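PDB 4R85: cytosine deaminase from Klebsiella pneumoniae, which catalyses the hydrolytic deamination of cytosine-type bases, 5-methylcytosine probably among them, at an iron-containing site of the amidohydrolase fold. Local coordinates for residues His209-Glu212 / Gln217-Phe220; Arg219-Leu224 / Ile265-Cys270; His180-Arg185 / Val189-Phe194; Glu54-Leu59 / Ala239-Ala244. All coordinates share one frame; numbering follows the deposited sequence.

Contact 1: His209-Glu212 / Gln217-Phe220; sequences HCDE and QSRF. With FE2 (Fe (II) ion), chain H; 17E (5-methylcytosine), chain G.
Asp211 OD2 takes two hydrogen bonds from the facing segment, and this is the tight part of the contact. Ser218 OG donates to Asp211 OD2 at 2.6 Å, from the anti side and 21° out of the carboxylate plane. The backbone Phe220 N reaches Asp211 OD2 at 3.1 Å through the syn lone pair. Asp211 OD2 also lies at the edge of the Phe220 ring, 3.3 Å from Phe220 CD1. Asp211 OD1 accepts from Leu221 N. The buried carboxylate thus meets N-H groups at the start of helix 220-231, which would be expected to stabilise its charge. This loop follows strand 205-209 of the TIM barrel, where amidohydrolases build their active site. His209 NE2 binds the iron at 2.4 Å. Glu212 is extended, with CG anti to the backbone N (chi1 -167°), and its carboxylate meets the N3/N4 edge of the 5-methylcytosine, near the plane of the base. Ligand N4 donates to Glu212 OE1 at 2.8 Å. Packing is looser at Cys210, whose SG comes no closer than 3.9 Å, to Phe220 C. Toward solvent the chain runs through Gln217 and Arg219, whose side chains point away from the facing segment.

Contact 2: Arg219-Leu224 / Ile265-Cys270; sequences RFLEVL and INFISC
The Phe267 ring meets Leu221 at its edge. Leu221 CD2 lies in the ring plane, 3.8 Å from Phe267 CE1. The second methyl, Leu221 CD1, stands off the plane to one side, 3.9 Å from the same carbon, Phe267 CE1. The Ile265 CD1 methyl lies on that side too, beyond the rim. The side chains of Leu221 and Phe267 run at about a right angle to each other. Leu221 CG is anti to its own N (chi1 177°), and this sends the fork off the helix toward the strand. Leu221 CD1 has a further neighbour in Ile265 CD1, at 4.0 Å. Ile265 meets the leucine with the end of its longer branch, just before strand 266-269 begins. The contact is wholly apolar and its three touching residues are buried. It is plain packing between a barrel strand and a helix of the outer layer, away from the metal site. Leu256 and Leu260 of helix 250-263 also touch Leu221, and Leu260 reaches Phe267 as well. Strand 266-269 runs parallel between strands 237-240 and 303-305. Elsewhere on helix 220-231, Val223 and Leu224 pack on helix 185-202.

Contact 3: His180-Arg185 / Val189-Phe194; sequences HYENTR and VSSVMF
Val189 N donates to Arg185 O at 3.0 Å, the i+4 to i bond of the first turn of helix 185-202, with an N-H...O angle of 153°. Thr184 is the N-cap of this helix, and its OG1 accepts from Lys187 N. The contact ties the loop after the short barrel strand 174-175 to the start of the helix. The side chain of Arg185 starts away from Val189 but bends back at chi2 (-97°). This lays the flat guanidinium over Val189 CG2, which sits above the centre of one face, 3.7 Å from Arg185 CZ. The methyl therefore meets the flat side of the group and leaves its N-H edge to polar partners, such as the glycerol bound at Arg185 NE. Deeper in, Glu182 folds at chi2 toward the helix. Its carboxylate has firm partners outside these segments: Ile154 N for OE1, and Ser156 OG and Glu155 N for OE2. Ser191 turns its OG back to Gly188 O, one turn earlier in the helix. Glu182 OE1 packs 3.5 Å from Ser191 CB. A water bridges the two side chains, donating to Glu182 OE1 at 2.6 Å and to Ser191 OG at 3.0 Å.

Contact 4: Glu54-Leu59 / Ala239-Ala244; sequences EPHIHL and ASHTCA. With FE2 (Fe (II) ion), chain H; 17E (5-methylcytosine), chain G.
His56 and His241 bring their NE2 atoms within 3.4 Å of each other because both bind the same iron. The metal lies 2.3 Å from His56 NE2 and 2.5 Å from His241 NE2. The two rings form an offset edge-to-face pair, the edge of His241 toward the face of His56, with planes at 83°. His56 ND1 donates to Ser240 OG at 2.9 Å, close to the ring plane but with a bent N-H...O angle of 139°. Ser240 OG is hydrogen-bonded to Asp207 OD2, a second-shell arrangement consistent with orienting the His56 ring. CG of His56 stands anti to the backbone N (chi1 -170°), which points the imidazole at strand 237-240. His58 binds the iron through NE2 at 2.3 Å. Ligand methyl CM5 lies over one face of the His58 ring, offset toward the rim, 3.4 Å from His58 CD2. His56 and His58 make the HxH pair at the end of the first barrel strand, a hallmark of the amidohydrolase fold. His209 and Asp308 complete the metal site. Strands 47-57 and 237-240 are not neighbours; strands 266-269 and 303-305 come between them, and the histidines meet inside the barrel. Ile268 of strand 266-269 touches both His56 and Ser240.

In the fold
The four contacts sit in one TIM barrel. Along the chain 54-59 comes first, then contact 3, then contact 1, which runs into the start of contact 2. Segments 239-244 and 265-270 follow, so contacts 2 and 4 interleave. Contacts 1 and 4 share the iron and the 5-methylcytosine, their centres 12 Å apart. Contact 2 shares Arg219 and Phe220 with contact 1, 8 Å between centres. Its strand 266-269 pairs with strand 237-240 of contact 4. Contact 3 is 18 Å from contact 4 between centres and reaches contact 1 through His180. The metal is linked outward through His209 and Asp211, in the loop after strand 205-209, to helix 220-231, which packs on helix 185-202.

Contact 1: His209-Glu212 / Gln217-Phe220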
loop_
_atom_site.group_PDB
_atom_site.type_symbol
_atom_site.label_atom_id
_atom_site.label_comp_id
_atom_site.label_asym_id
_atom_site.label_seq_id
_atom_site.Cartn_x
_atom_site.Cartn_y
_atom_site.Cartn_z
ATOM N N HIS A 209 15.470 15.516 -10.400
ATOM C CA HIS A 209 14.944 14.229 -10.876
ATOM C C HIS A 209 16.112 13.505 -11.512
ATOM O O HIS A 209 16.499 13.787 -12.636
ATOM C CB HIS A 209 13.840 14.442 -11.914
ATOM C CG HIS A 209 12.504 14.739 -11.312
ATOM N ND1 HIS A 209 12.254 15.883 -10.586
ATOM C CD2 HIS A 209 11.350 14.033 -11.316
ATOM C CE1 HIS A 209 11.000 15.872 -10.169
ATOM N NE2 HIS A 209 10.431 14.761 -10.602
ATOM N N CYS A 210 16.702 12.579 -10.784
ATOM C CA CYS A 210 18.065 12.230 -11.127
ATOM C C CYS A 210 18.233 11.103 -12.151
ATOM O O CYS A 210 18.771 11.313 -13.231
ATOM C CB CYS A 210 18.874 11.981 -9.858
ATOM S SG CYS A 210 20.588 12.030 -10.232
ATOM N N ASP A 211 17.793 9.909 -11.816
ATOM C CA ASP A 211 17.919 8.800 -12.751
ATOM C C ASP A 211 16.626 7.991 -12.711
ATOM O O ASP A 211 16.610 6.838 -12.266
ATOM C CB ASP A 211 19.135 7.925 -12.382
ATOM C CG ASP A 211 20.479 8.633 -12.630
ATOM O OD1 ASP A 211 21.198 8.932 -11.649
ATOM O OD2 ASP A 211 20.827 8.878 -13.813
ATOM N N GLU A 212 15.533 8.606 -13.161
ATOM C CA GLU A 212 14.212 7.995 -13.034
ATOM C C GLU A 212 13.963 7.079 -14.219
ATOM O O GLU A 212 13.097 7.331 -15.061
ATOM C CB GLU A 212 13.109 9.060 -12.905
ATOM C CG GLU A 212 11.757 8.459 -12.457
ATOM C CD GLU A 212 10.618 9.467 -12.349
ATOM O OE1 GLU A 212 9.533 9.065 -11.866
ATOM O OE2 GLU A 212 10.788 10.641 -12.743
ATOM N N GLN A 217 22.916 2.070 -16.861
ATOM C CA GLN A 217 23.954 3.035 -17.212
ATOM C C GLN A 217 23.533 4.494 -17.009
ATOM O O GLN A 217 24.278 5.411 -17.341
ATOM C CB GLN A 217 24.502 2.782 -18.617
ATOM C CG GLN A 217 25.085 1.372 -18.768
ATOM C CD GLN A 217 25.966 0.926 -17.585
ATOM O OE1 GLN A 217 26.813 1.678 -17.076
ATOM N NE2 GLN A 217 25.775 -0.320 -17.162
ATOM N N SER A 218 22.356 4.714 -16.430
ATOM C CA SER A 218 21.969 6.077 -16.109
ATOM C C SER A 218 22.659 6.461 -14.800
ATOM O O SER A 218 22.210 6.087 -13.714
ATOM C CB SER A 218 20.446 6.202 -15.987
ATOM O OG SER A 218 20.059 7.566 -15.943
ATOM N N ARG A 219 23.767 7.188 -14.908
ATOM C CA ARG A 219 24.599 7.450 -13.733
ATOM C C ARG A 219 24.840 8.944 -13.513
ATOM O O ARG A 219 25.956 9.373 -13.228
ATOM C CB ARG A 219 25.935 6.707 -13.866
ATOM C CG ARG A 219 25.809 5.181 -13.837
ATOM C CD ARG A 219 27.153 4.503 -14.126
ATOM N NE ARG A 219 27.063 3.046 -14.036
ATOM C CZ ARG A 219 28.117 2.231 -14.007
ATOM N NH1 ARG A 219 27.943 0.914 -13.940
ATOM N NH2 ARG A 219 29.341 2.733 -14.066
ATOM N N PHE A 220 23.796 9.748 -13.643
ATOM C CA PHE A 220 23.953 11.174 -13.397
ATOM C C PHE A 220 24.068 11.495 -11.910
ATOM O O PHE A 220 24.564 12.550 -11.535
ATOM C CB PHE A 220 22.840 11.948 -14.110
ATOM C CG PHE A 220 22.901 11.771 -15.592
ATOM C CD1 PHE A 220 22.141 10.796 -16.224
ATOM C CD2 PHE A 220 23.807 12.503 -16.346
ATOM C CE1 PHE A 220 22.243 10.605 -17.596
ATOM C CE2 PHE A 220 23.906 12.315 -17.719
ATOM C CZ PHE A 220 23.127 11.356 -18.338
HETATM FE FE FE2 H . 8.744 13.696 -9.357
HETATM N N1 17E G . 7.652 14.155 -14.345
HETATM C C2 17E G . 8.695 13.338 -14.201
HETATM O O2 17E G . 9.789 13.492 -15.014
HETATM N N3 17E G . 8.706 12.372 -13.277
HETATM C C4 17E G . 7.648 12.195 -12.467
HETATM N N4 17E G . 7.670 11.158 -11.486
HETATM C C5 17E G . 6.533 13.027 -12.580
HETATM C C6 17E G . 6.569 14.023 -13.552
HETATM C CM5 17E G . 5.350 12.846 -11.684
#

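Contact 2: Arg219-Leu224 / Ile265-Cys270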
loop_
_atom_site.group_PDB
_atom_site.type_symbol
_atom_site.label_atom_id
_atom_site.label_comp_id
_atom_site.label_asym_id
_atom_site.label_seq_id
_atom_site.Cartn_x
_atom_site.Cartn_y
_atom_site.Cartn_z
ATOM N N ARG A 219 23.767 7.188 -14.908
ATOM C CA ARG A 219 24.599 7.450 -13.733
ATOM C C ARG A 219 24.840 8.944 -13.513
ATOM O O ARG A 219 25.956 9.373 -13.228
ATOM C CB ARG A 219 25.935 6.707 -13.866
ATOM C CG ARG A 219 25.809 5.181 -13.837
ATOM C CD ARG A 219 27.153 4.503 -14.126
ATOM N NE ARG A 219 27.063 3.046 -14.036
ATOM C CZ ARG A 219 28.117 2.231 -14.007
ATOM N NH1 ARG A 219 27.943 0.914 -13.940
ATOM N NH2 ARG A 219 29.341 2.733 -14.066
ATOM N N PHE A 220 23.796 9.748 -13.643
ATOM C CA PHE A 220 23.953 11.174 -13.397
ATOM C C PHE A 220 24.068 11.495 -11.910
ATOM O O PHE A 220 24.564 12.550 -11.535
ATOM C CB PHE A 220 22.840 11.948 -14.110
ATOM C CG PHE A 220 22.901 11.771 -15.592
ATOM C CD1 PHE A 220 22.141 10.796 -16.224
ATOM C CD2 PHE A 220 23.807 12.503 -16.346
ATOM C CE1 PHE A 220 22.243 10.605 -17.596
ATOM C CE2 PHE A 220 23.906 12.315 -17.719
ATOM C CZ PHE A 220 23.127 11.356 -18.338
ATOM N N LEU A 221 23.628 10.561 -11.071
ATOM C CA LEU A 221 23.778 10.706 -9.629
ATOM C C LEU A 221 25.230 11.000 -9.230
ATOM O O LEU A 221 25.473 11.878 -8.397
ATOM C CB LEU A 221 23.276 9.443 -8.912
ATOM C CG LEU A 221 23.457 9.482 -7.393
ATOM C CD1 LEU A 221 22.706 10.675 -6.789
ATOM C CD2 LEU A 221 22.955 8.171 -6.790
ATOM N N GLU A 222 26.193 10.288 -9.820
ATOM C CA GLU A 222 27.607 10.531 -9.487
ATOM C C GLU A 222 28.039 11.955 -9.833
ATOM O O GLU A 222 28.838 12.551 -9.124
ATOM C CB GLU A 222 28.547 9.514 -10.150
ATOM C CG GLU A 222 28.660 9.647 -11.683
ATOM C CD GLU A 222 29.620 8.637 -12.312
ATOM O OE1 GLU A 222 30.232 8.960 -13.363
ATOM O OE2 GLU A 222 29.743 7.513 -11.773
ATOM N N VAL A 223 27.511 12.500 -10.927
ATOM C CA VAL A 223 27.877 13.856 -11.330
ATOM C C VAL A 223 27.317 14.865 -10.337
ATOM O O VAL A 223 28.001 15.797 -9.924
ATOM C CB VAL A 223 27.358 14.193 -12.747
ATOM C CG1 VAL A 223 27.815 15.594 -13.157
ATOM C CG2 VAL A 223 27.854 13.160 -13.733
ATOM N N LEU A 224 26.065 14.662 -9.948
ATOM C CA LEU A 224 25.409 15.548 -9.002
ATOM C C LEU A 224 26.094 15.511 -7.628
ATOM O O LEU A 224 26.369 16.558 -7.026
ATOM C CB LEU A 224 23.931 15.154 -8.872
ATOM C CG LEU A 224 23.102 15.934 -7.845
ATOM C CD1 LEU A 224 22.990 17.390 -8.253
ATOM C CD2 LEU A 224 21.717 15.321 -7.666
ATOM N N ILE A 265 24.618 14.662 0.405
ATOM C CA ILE A 265 23.314 14.943 -0.209
ATOM C C ILE A 265 22.184 14.073 0.341
ATOM O O ILE A 265 22.432 13.030 0.958
ATOM C CB ILE A 265 23.336 14.835 -1.756
ATOM C CG1 ILE A 265 23.426 13.375 -2.219
ATOM C CG2 ILE A 265 24.448 15.696 -2.343
ATOM C CD1 ILE A 265 23.281 13.206 -3.737
ATOM N N ASN A 266 20.947 14.517 0.115
ATOM C CA ASN A 266 19.758 13.801 0.562
ATOM C C ASN A 266 19.140 13.025 -0.588
ATOM O O ASN A 266 19.410 13.316 -1.749
ATOM C CB ASN A 266 18.706 14.779 1.112
ATOM C CG ASN A 266 19.238 15.645 2.241
ATOM O OD1 ASN A 266 19.285 15.220 3.392
ATOM N ND2 ASN A 266 19.628 16.868 1.914
ATOM N N PHE A 267 18.307 12.045 -0.252
ATOM C CA PHE A 267 17.615 11.232 -1.241
ATOM C C PHE A 267 16.119 11.200 -0.973
ATOM O O PHE A 267 15.683 11.093 0.168
ATOM C CB PHE A 267 18.173 9.804 -1.243
ATOM C CG PHE A 267 19.555 9.707 -1.811
ATOM C CD1 PHE A 267 19.752 9.226 -3.094
ATOM C CD2 PHE A 267 20.655 10.135 -1.077
ATOM C CE1 PHE A 267 21.025 9.145 -3.624
ATOM C CE2 PHE A 267 21.925 10.080 -1.610
ATOM C CZ PHE A 267 22.113 9.571 -2.879
ATOM N N ILE A 268 15.325 11.296 -2.034
ATOM C CA ILE A 268 13.890 11.105 -1.893
ATOM C C ILE A 268 13.450 9.937 -2.772
ATOM O O ILE A 268 13.840 9.844 -3.935
ATOM C CB ILE A 268 13.106 12.385 -2.245
ATOM C CG1 ILE A 268 13.411 13.495 -1.217
ATOM C CG2 ILE A 268 11.604 12.098 -2.296
ATOM C CD1 ILE A 268 12.808 14.842 -1.591
ATOM N N SER A 269 12.668 9.030 -2.197
ATOM C CA SER A 269 12.118 7.903 -2.947
ATOM C C SER A 269 10.603 8.030 -2.982
ATOM O O SER A 269 9.991 8.398 -1.979
ATOM C CB SER A 269 12.491 6.589 -2.266
ATOM O OG SER A 269 11.774 5.507 -2.841
ATOM N N CYS A 270 10.004 7.712 -4.131
ATOM C CA CYS A 270 8.555 7.759 -4.296
ATOM C C CYS A 270 8.054 6.365 -4.666
ATOM O O CYS A 270 7.797 6.078 -5.841
ATOM C CB CYS A 270 8.160 8.754 -5.392
ATOM S SG CYS A 270 8.753 10.442 -5.098
#

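Contact 3: His180-Arg185 / Val189-Phe194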
loop_
_atom_site.group_PDB
_atom_site.type_symbol
_atom_site.label_atom_id
_atom_site.label_comp_id
_atom_site.label_asym_id
_atom_site.label_seq_id
_atom_site.Cartn_x
_atom_site.Cartn_y
_atom_site.Cartn_z
ATOM N N HIS A 180 18.795 12.568 -16.768
ATOM C CA HIS A 180 18.573 11.304 -17.474
ATOM C C HIS A 180 17.666 11.468 -18.697
ATOM O O HIS A 180 17.640 10.604 -19.583
ATOM C CB HIS A 180 17.977 10.258 -16.524
ATOM C CG HIS A 180 16.608 10.607 -16.044
ATOM N ND1 HIS A 180 16.392 11.491 -15.010
ATOM C CD2 HIS A 180 15.382 10.225 -16.477
ATOM C CE1 HIS A 180 15.094 11.636 -14.821
ATOM N NE2 HIS A 180 14.458 10.880 -15.696
ATOM N N TYR A 181 16.924 12.573 -18.758
ATOM C CA TYR A 181 16.006 12.803 -19.887
ATOM C C TYR A 181 16.615 13.674 -20.987
ATOM O O TYR A 181 16.053 13.776 -22.077
ATOM C CB TYR A 181 14.675 13.398 -19.401
ATOM C CG TYR A 181 13.564 13.435 -20.435
ATOM C CD1 TYR A 181 13.030 14.648 -20.859
ATOM C CD2 TYR A 181 13.043 12.266 -20.975
ATOM C CE1 TYR A 181 12.014 14.703 -21.793
ATOM C CE2 TYR A 181 12.020 12.310 -21.925
ATOM C CZ TYR A 181 11.510 13.534 -22.324
ATOM O OH TYR A 181 10.500 13.609 -23.265
ATOM N N GLU A 182 17.766 14.288 -20.723
ATOM C CA GLU A 182 18.437 15.065 -21.772
ATOM C C GLU A 182 18.797 14.142 -22.945
ATOM O O GLU A 182 19.007 12.936 -22.763
ATOM C CB GLU A 182 19.682 15.774 -21.239
ATOM C CG GLU A 182 19.428 16.615 -19.973
ATOM C CD GLU A 182 18.753 17.947 -20.255
ATOM O OE1 GLU A 182 18.399 18.643 -19.275
ATOM O OE2 GLU A 182 18.582 18.307 -21.446
ATOM N N ASN A 183 18.874 14.720 -24.135
ATOM C CA ASN A 183 18.935 13.946 -25.378
ATOM C C ASN A 183 20.199 13.096 -25.545
ATOM O O ASN A 183 20.169 12.065 -26.216
ATOM C CB ASN A 183 18.761 14.866 -26.593
ATOM C CG ASN A 183 17.337 15.385 -26.743
ATOM O OD1 ASN A 183 16.402 14.868 -26.127
ATOM N ND2 ASN A 183 17.167 16.408 -27.578
ATOM N N THR A 184 21.313 13.550 -24.977
ATOM C CA THR A 184 22.551 12.774 -25.025
ATOM C C THR A 184 23.173 12.753 -23.641
ATOM O O THR A 184 22.868 13.602 -22.798
ATOM C CB THR A 184 23.593 13.356 -26.003
ATOM O OG1 THR A 184 24.079 14.617 -25.515
ATOM C CG2 THR A 184 23.003 13.538 -27.378
ATOM N N ARG A 185 24.045 11.782 -23.416
ATOM C CA ARG A 185 24.738 11.675 -22.141
ATOM C C ARG A 185 25.524 12.947 -21.830
ATOM O O ARG A 185 25.526 13.416 -20.693
ATOM C CB ARG A 185 25.671 10.464 -22.144
ATOM C CG ARG A 185 26.444 10.262 -20.836
ATOM C CD ARG A 185 27.851 10.855 -20.936
ATOM N NE ARG A 185 28.602 10.716 -19.688
ATOM C CZ ARG A 185 29.744 11.346 -19.438
ATOM N NH1 ARG A 185 30.356 11.169 -18.277
ATOM N NH2 ARG A 185 30.270 12.161 -20.345
ATOM N N VAL A 189 25.180 15.614 -18.621
ATOM C CA VAL A 189 26.248 16.078 -17.732
ATOM C C VAL A 189 26.311 17.603 -17.692
ATOM O O VAL A 189 26.398 18.193 -16.613
ATOM C CB VAL A 189 27.614 15.469 -18.111
ATOM C CG1 VAL A 189 28.759 16.180 -17.392
ATOM C CG2 VAL A 189 27.620 13.968 -17.814
ATOM N N SER A 190 26.252 18.243 -18.855
ATOM C CA SER A 190 26.300 19.701 -18.899
ATOM C C SER A 190 25.100 20.307 -18.176
ATOM O O SER A 190 25.219 21.375 -17.566
ATOM C CB SER A 190 26.411 20.231 -20.331
ATOM O OG SER A 190 25.214 20.001 -21.056
ATOM N N SER A 191 23.952 19.625 -18.219
ATOM C CA SER A 191 22.778 20.141 -17.507
ATOM C C SER A 191 23.034 20.207 -15.997
ATOM O O SER A 191 22.619 21.158 -15.328
ATOM C CB SER A 191 21.508 19.337 -17.825
ATOM O OG SER A 191 21.475 18.086 -17.153
ATOM N N VAL A 192 23.722 19.202 -15.461
ATOM C CA VAL A 192 24.009 19.199 -14.025
ATOM C C VAL A 192 24.988 20.319 -13.677
ATOM O O VAL A 192 24.808 21.013 -12.666
ATOM C CB VAL A 192 24.518 17.829 -13.526
ATOM C CG1 VAL A 192 24.960 17.917 -12.063
ATOM C CG2 VAL A 192 23.434 16.751 -13.711
ATOM N N MET A 193 26.003 20.522 -14.515
ATOM C CA MET A 193 26.951 21.619 -14.282
ATOM C C MET A 193 26.238 22.969 -14.285
ATOM O O MET A 193 26.467 23.805 -13.402
ATOM C CB MET A 193 28.074 21.614 -15.322
ATOM C CG MET A 193 28.855 20.311 -15.378
ATOM S SD MET A 193 29.602 19.888 -13.768
ATOM C CE MET A 193 30.451 18.362 -14.198
ATOM N N PHE A 194 25.356 23.167 -15.266
ATOM C CA PHE A 194 24.561 24.386 -15.341
ATOM C C PHE A 194 23.693 24.619 -14.102
ATOM O O PHE A 194 23.674 25.717 -13.553
ATOM C CB PHE A 194 23.663 24.405 -16.593
ATOM C CG PHE A 194 22.636 25.501 -16.559
ATOM C CD1 PHE A 194 22.993 26.810 -16.878
ATOM C CD2 PHE A 194 21.333 25.244 -16.151
ATOM C CE1 PHE A 194 22.053 27.841 -16.824
ATOM C CE2 PHE A 194 20.382 26.274 -16.100
ATOM C CZ PHE A 194 20.748 27.569 -16.437
HETATM O O HOH W 1 18.570 18.275 -16.672
#

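Contact 4: Glu54-Leu59 / Ala239-Ala244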
loop_
_atom_site.group_PDB
_atom_site.type_symbol
_atom_site.label_atom_id
_atom_site.label_comp_id
_atom_site.label_asym_id
_atom_site.label_seq_id
_atom_site.Cartn_x
_atom_site.Cartn_y
_atom_site.Cartn_z
ATOM N N GLU A 54 5.647 16.499 2.939
ATOM C CA GLU A 54 5.562 15.999 1.577
ATOM C C GLU A 54 6.685 16.661 0.805
ATOM O O GLU A 54 6.507 17.748 0.265
ATOM C CB GLU A 54 4.217 16.352 0.947
ATOM C CG GLU A 54 4.117 15.918 -0.517
ATOM C CD GLU A 54 4.725 14.535 -0.747
ATOM O OE1 GLU A 54 4.036 13.529 -0.467
ATOM O OE2 GLU A 54 5.895 14.452 -1.193
ATOM N N PRO A 55 7.855 16.015 0.762
ATOM C CA PRO A 55 9.051 16.669 0.225
ATOM C C PRO A 55 9.151 16.605 -1.293
ATOM O O PRO A 55 10.134 17.109 -1.835
ATOM C CB PRO A 55 10.194 15.854 0.843
ATOM C CG PRO A 55 9.609 14.469 0.971
ATOM C CD PRO A 55 8.143 14.673 1.296
ATOM N N HIS A 56 8.179 15.989 -1.958
ATOM C CA HIS A 56 8.228 15.861 -3.408
ATOM C C HIS A 56 6.858 15.551 -4.003
ATOM O O HIS A 56 6.388 14.407 -3.959
ATOM C CB HIS A 56 9.223 14.758 -3.800
ATOM C CG HIS A 56 9.526 14.715 -5.262
ATOM N ND1 HIS A 56 10.813 14.751 -5.754
ATOM C CD2 HIS A 56 8.709 14.625 -6.340
ATOM C CE1 HIS A 56 10.777 14.692 -7.073
ATOM N NE2 HIS A 56 9.513 14.627 -7.449
ATOM N N ILE A 57 6.236 16.568 -4.586
ATOM C CA ILE A 57 4.942 16.420 -5.247
ATOM C C ILE A 57 4.915 17.388 -6.422
ATOM O O ILE A 57 5.648 18.378 -6.409
ATOM C CB ILE A 57 3.791 16.705 -4.254
ATOM C CG1 ILE A 57 2.426 16.396 -4.877
ATOM C CG2 ILE A 57 3.882 18.138 -3.706
ATOM C CD1 ILE A 57 1.334 16.144 -3.832
ATOM N N HIS A 58 4.114 17.087 -7.448
ATOM C CA HIS A 58 3.970 17.973 -8.597
ATOM C C HIS A 58 2.608 18.637 -8.570
ATOM O O HIS A 58 1.655 18.142 -9.196
ATOM C CB HIS A 58 4.111 17.201 -9.909
ATOM C CG HIS A 58 5.455 16.569 -10.101
ATOM N ND1 HIS A 58 6.392 17.068 -10.978
ATOM C CD2 HIS A 58 6.009 15.466 -9.545
ATOM C CE1 HIS A 58 7.471 16.309 -10.950
ATOM N NE2 HIS A 58 7.264 15.332 -10.087
ATOM N N LEU A 59 2.512 19.757 -7.862
ATOM C CA LEU A 59 1.232 20.459 -7.713
ATOM C C LEU A 59 0.727 21.103 -8.999
ATOM O O LEU A 59 -0.469 21.344 -9.140
ATOM C CB LEU A 59 1.310 21.513 -6.608
ATOM C CG LEU A 59 1.412 20.948 -5.196
ATOM C CD1 LEU A 59 1.458 22.069 -4.175
ATOM C CD2 LEU A 59 0.245 19.997 -4.931
ATOM N N ALA A 239 18.737 14.381 -4.283
ATOM C CA ALA A 239 18.516 13.584 -5.483
ATOM C C ALA A 239 17.190 12.848 -5.336
ATOM O O ALA A 239 17.017 12.036 -4.417
ATOM C CB ALA A 239 19.669 12.587 -5.679
ATOM N N SER A 240 16.248 13.126 -6.234
ATOM C CA SER A 240 14.953 12.461 -6.204
ATOM C C SER A 240 14.922 11.382 -7.276
ATOM O O SER A 240 15.592 11.512 -8.293
ATOM C CB SER A 240 13.828 13.471 -6.456
ATOM O OG SER A 240 13.661 14.366 -5.360
ATOM N N HIS A 241 14.172 10.309 -7.035
ATOM C CA HIS A 241 13.943 9.281 -8.067
ATOM C C HIS A 241 15.228 8.702 -8.619
ATOM O O HIS A 241 15.439 8.710 -9.835
ATOM C CB HIS A 241 13.249 9.851 -9.304
ATOM C CG HIS A 241 11.881 10.398 -9.072
ATOM N ND1 HIS A 241 10.804 9.605 -8.741
ATOM C CD2 HIS A 241 11.399 11.655 -9.203
ATOM C CE1 HIS A 241 9.718 10.356 -8.654
ATOM N NE2 HIS A 241 10.055 11.604 -8.924
ATOM N N THR A 242 16.093 8.212 -7.757
ATOM C CA THR A 242 17.296 7.551 -8.233
ATOM C C THR A 242 16.969 6.099 -8.553
ATOM O O THR A 242 17.644 5.195 -8.082
ATOM C CB THR A 242 18.421 7.665 -7.180
ATOM O OG1 THR A 242 17.940 7.232 -5.897
ATOM C CG2 THR A 242 18.852 9.124 -7.064
ATOM N N CYS A 243 15.921 5.883 -9.365
ATOM C CA CYS A 243 15.432 4.536 -9.664
ATOM C C CYS A 243 16.503 3.627 -10.272
ATOM O O CYS A 243 16.554 2.426 -9.979
ATOM C CB CYS A 243 14.228 4.604 -10.603
ATOM S SG CYS A 243 12.875 5.607 -9.937
ATOM N N ALA A 244 17.342 4.194 -11.132
ATOM C CA ALA A 244 18.418 3.415 -11.752
ATOM C C ALA A 244 19.336 2.747 -10.718
ATOM O O ALA A 244 19.907 1.689 -10.986
ATOM C CB ALA A 244 19.230 4.293 -12.706
HETATM FE FE FE2 H . 8.744 13.696 -9.357
HETATM N N1 17E G . 7.652 14.155 -14.345
HETATM C C2 17E G . 8.695 13.338 -14.201
HETATM O O2 17E G . 9.789 13.492 -15.014
HETATM N N3 17E G . 8.706 12.372 -13.277
HETATM C C4 17E G . 7.648 12.195 -12.467
HETATM N N4 17E G . 7.670 11.158 -11.486
HETATM C C5 17E G . 6.533 13.027 -12.580
HETATM C C6 17E G . 6.569 14.023 -13.552
HETATM C CM5 17E G . 5.350 12.846 -11.684
#